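Local coordinates for phosphoenolpyruvate-protein phosphotransferase (Acinetobacter sp., PDB 3CI6), which probably transfers phosphate from phosphoenolpyruvate to a histidine of a partner protein in sugar transport, this chain being its GAF domain, at residues K41-S46 with V134-P139. Residues are numbered along the deposited sequence; the frame is centred on the assembly and turned at random.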
ATOM      1  N   LYS B  41     -19.041   0.322  -6.415  1.00  6.51           N
ATOM      2  CA  LYS B  41     -20.484   0.122  -6.380  1.00  7.16           C
ATOM      3  C   LYS B  41     -20.831  -1.373  -6.254  1.00  6.54           C
ATOM      4  O   LYS B  41     -21.484  -1.970  -7.113  1.00  8.20           O
ATOM      5  CB  LYS B  41     -21.204   0.783  -7.554  1.00  7.73           C
ATOM      6  CG  LYS B  41     -20.980   2.300  -7.614  1.00  9.09           C
ATOM      7  CD  LYS B  41     -21.375   2.987  -6.316  1.00 14.57           C
ATOM      8  CE  LYS B  41     -21.620   4.477  -6.498  1.00 18.07           C
ATOM      9  NZ  LYS B  41     -20.370   5.271  -6.388  1.00 21.64           N
ATOM     10  N   VAL B  42     -20.366  -1.944  -5.155  1.00  6.44           N
ATOM     11  CA  VAL B  42     -20.615  -3.346  -4.833  1.00  5.72           C
ATOM     12  C   VAL B  42     -21.454  -3.448  -3.570  1.00  6.25           C
ATOM     13  O   VAL B  42     -21.504  -2.536  -2.764  1.00  7.08           O
ATOM     14  CB  VAL B  42     -19.311  -4.153  -4.730  1.00  6.19           C
ATOM     15  CG1 VAL B  42     -18.629  -4.214  -6.122  1.00  8.44           C
ATOM     16  CG2 VAL B  42     -18.369  -3.564  -3.697  1.00  6.54           C
ATOM     17  N   ASP B  43     -22.132  -4.571  -3.431  1.00  5.49           N
ATOM     18  CA  ASP B  43     -23.052  -4.766  -2.314  1.00  6.00           C
ATOM     19  C   ASP B  43     -22.330  -4.873  -0.984  1.00  6.20           C
ATOM     20  O   ASP B  43     -22.799  -4.328   0.016  1.00  7.07           O
ATOM     21  CB  ASP B  43     -23.888  -6.029  -2.517  1.00  5.92           C
ATOM     22  CG  ASP B  43     -24.839  -5.916  -3.671  1.00  7.98           C
ATOM     23  OD1 ASP B  43     -25.398  -4.806  -3.880  1.00 11.87           O
ATOM     24  OD2 ASP B  43     -25.067  -6.954  -4.367  1.00  9.48           O
ATOM     25  N   VAL B  44     -21.218  -5.610  -0.969  1.00  4.28           N
ATOM     26  CA  VAL B  44     -20.489  -5.876   0.241  1.00  4.36           C
ATOM     27  C   VAL B  44     -18.993  -5.792   0.062  1.00  5.36           C
ATOM     28  O   VAL B  44     -18.462  -6.323  -0.909  1.00  5.83           O
ATOM     29  CB  VAL B  44     -20.821  -7.289   0.804  1.00  4.42           C
ATOM     30  CG1 VAL B  44     -19.954  -7.634   2.025  1.00  6.14           C
ATOM     31  CG2 VAL B  44     -22.316  -7.417   1.086  1.00  7.06           C
ATOM     32  N   CYS B  45     -18.311  -5.114   0.981  1.00  5.91           N
ATOM     33  CA  CYS B  45     -16.864  -5.212   1.088  1.00  6.19           C
ATOM     34  C   CYS B  45     -16.516  -5.411   2.552  1.00  5.68           C
ATOM     35  O   CYS B  45     -16.925  -4.617   3.385  1.00  6.64           O
ATOM     36  CB  CYS B  45     -16.220  -3.965   0.565  1.00  6.61           C
ATOM     37  SG  CYS B  45     -14.378  -4.026   0.698  1.00  7.90           S
ATOM     38  N   SER B  46     -15.784  -6.471   2.834  1.00  5.58           N
ATOM     39  CA  SER B  46     -15.408  -6.808   4.198  1.00  6.11           C
ATOM     40  C   SER B  46     -13.946  -7.144   4.279  1.00  6.13           C
ATOM     41  O   SER B  46     -13.350  -7.599   3.309  1.00  7.02           O
ATOM     42  CB  SER B  46     -16.178  -8.027   4.668  1.00  7.52           C
ATOM     43  OG  SER B  46     -17.570  -7.914   4.493  1.00  6.60           O
ATOM     44  N   VAL B 134     -14.947  -8.897  -1.531  1.00  6.70           N
ATOM     45  CA  VAL B 134     -15.983  -8.136  -2.208  1.00  7.19           C
ATOM     46  C   VAL B 134     -17.032  -9.138  -2.668  1.00  6.10           C
ATOM     47  O   VAL B 134     -16.708 -10.176  -3.282  1.00  6.06           O
ATOM     48  CB  VAL B 134     -15.382  -7.325  -3.370  1.00  7.93           C
ATOM     49  CG1 VAL B 134     -16.435  -6.905  -4.349  1.00  8.88           C
ATOM     50  CG2 VAL B 134     -14.587  -6.125  -2.841  1.00  7.91           C
ATOM     51  N   GLN B 135     -18.284  -8.895  -2.331  1.00  5.68           N
ATOM     52  CA  GLN B 135     -19.381  -9.797  -2.711  1.00  7.33           C
ATOM     53  C   GLN B 135     -20.529  -9.015  -3.309  1.00  6.94           C
ATOM     54  O   GLN B 135     -20.762  -7.866  -2.941  1.00  6.20           O
ATOM     55  CB  GLN B 135     -19.910 -10.573  -1.513  1.00  7.39           C
ATOM     56  CG  GLN B 135     -18.921 -11.607  -1.010  1.00  9.07           C
ATOM     57  CD  GLN B 135     -19.415 -12.247   0.269  1.00 10.57           C
ATOM     58  OE1 GLN B 135     -19.533 -11.590   1.318  1.00 13.19           O
ATOM     59  NE2 GLN B 135     -19.773 -13.531   0.173  1.00 12.84           N
ATOM     60  N   ASN B 136     -21.258  -9.647  -4.213  1.00  8.25           N
ATOM     61  CA  ASN B 136     -22.451  -9.072  -4.785  1.00  8.31           C
ATOM     62  C   ASN B 136     -23.514 -10.147  -4.884  1.00  9.86           C
ATOM     63  O   ASN B 136     -23.215 -11.342  -5.002  1.00  9.59           O
ATOM     64  CB  ASN B 136     -22.148  -8.492  -6.147  1.00  8.83           C
ATOM     65  CG  ASN B 136     -21.219  -7.364  -6.046  1.00 12.57           C
ATOM     66  OD1 ASN B 136     -21.661  -6.230  -5.831  1.00 11.55           O
ATOM     67  ND2 ASN B 136     -19.915  -7.650  -6.142  1.00 15.40           N
ATOM     68  N   LYS B 137     -24.760  -9.699  -4.833  1.00 10.31           N
ATOM     69  CA  LYS B 137     -25.877 -10.635  -4.885  1.00 11.64           C
ATOM     70  C   LYS B 137     -25.893 -11.456  -6.176  1.00 11.98           C
ATOM     71  O   LYS B 137     -25.982 -12.693  -6.149  1.00 13.09           O
ATOM     72  CB  LYS B 137     -27.172  -9.862  -4.666  1.00 12.14           C
ATOM     73  CG  LYS B 137     -27.331  -9.411  -3.245  1.00 12.53           C
ATOM     74  CD  LYS B 137     -28.422  -8.355  -3.139  1.00 15.18           C
ATOM     75  CE  LYS B 137     -28.519  -7.814  -1.744  1.00 18.31           C
ATOM     76  NZ  LYS B 137     -29.756  -6.983  -1.631  1.00 21.80           N
ATOM     77  N   GLN B 138     -25.753 -10.783  -7.290  1.00 10.98           N
ATOM     78  CA  GLN B 138     -25.750 -11.433  -8.586  1.00 13.49           C
ATOM     79  C   GLN B 138     -24.348 -11.775  -9.024  1.00 11.99           C
ATOM     80  O   GLN B 138     -23.398 -11.142  -8.568  1.00 12.14           O
ATOM     81  CB  GLN B 138     -26.345 -10.469  -9.595  1.00 13.96           C
ATOM     82  CG  GLN B 138     -27.806 -10.166  -9.307  1.00 16.98           C
ATOM     83  CD  GLN B 138     -28.241  -8.790  -9.767  1.00 19.68           C
ATOM     84  OE1 GLN B 138     -27.410  -7.903 -10.019  1.00 30.09           O
ATOM     85  NE2 GLN B 138     -29.563  -8.599  -9.876  1.00 25.54           N
ATOM     86  N   PRO B 139     -24.204 -12.721  -9.957  1.00 11.10           N
ATOM     87  CA  PRO B 139     -22.893 -12.945 -10.565  1.00 10.15           C
ATOM     88  C   PRO B 139     -22.407 -11.627 -11.212  1.00  9.74           C
ATOM     89  O   PRO B 139     -23.203 -10.892 -11.798  1.00 10.46           O
ATOM     90  CB  PRO B 139     -23.170 -14.027 -11.618  1.00 10.78           C
ATOM     91  CG  PRO B 139     -24.421 -14.675 -11.205  1.00 10.62           C
ATOM     92  CD  PRO B 139     -25.236 -13.578 -10.579  1.00 11.11           C
TER
HETATM   93  O   HOH W   1     -25.915  -7.639  -6.957  1.00 35.48           O
HETATM   94  O   HOH W   2     -17.955 -10.327   3.269  1.00 21.22           O
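The side chains of D43 and N136 each accept a main-chain N-H from the other segment, where two antiparallel strands of the sheet meet their loops. OD2 of D43 accepts the backbone N of K137 at 2.8 Å, nearly straight (170° at the hydrogen), and a water on D43 OD2 passes the link on to the amide N of Q138. N136 OD1 accepts the backbone N of D43 at 3.0 Å, the donor standing above the amide's carbonyl plane. Short polar side chains suit both places, since with CG anti to the carbonyl carbon (chi1 -65° in N136) each reaches a neighbouring main chain; the other end of the N136 amide is held by S116. V44 and Q135 form a hydrogen-bonded antiparallel pair, V44 N to Q135 O at 3.0 Å and Q135 N to V44 O at 2.9 Å. Their side chains lie side by side on one face, and Q135 OE1 shares a water with S46 OG. On the other face V134 CG2 meets C45 SG at 4.1 Å, and V42, from the loop before the strand, lies against V134. C45 in turn packs on V33 and V36 of helix 25-40. Strands 44-51 and 127-136 are thus paired at the centre of the antiparallel, helix-backed sheet of a GAF domain.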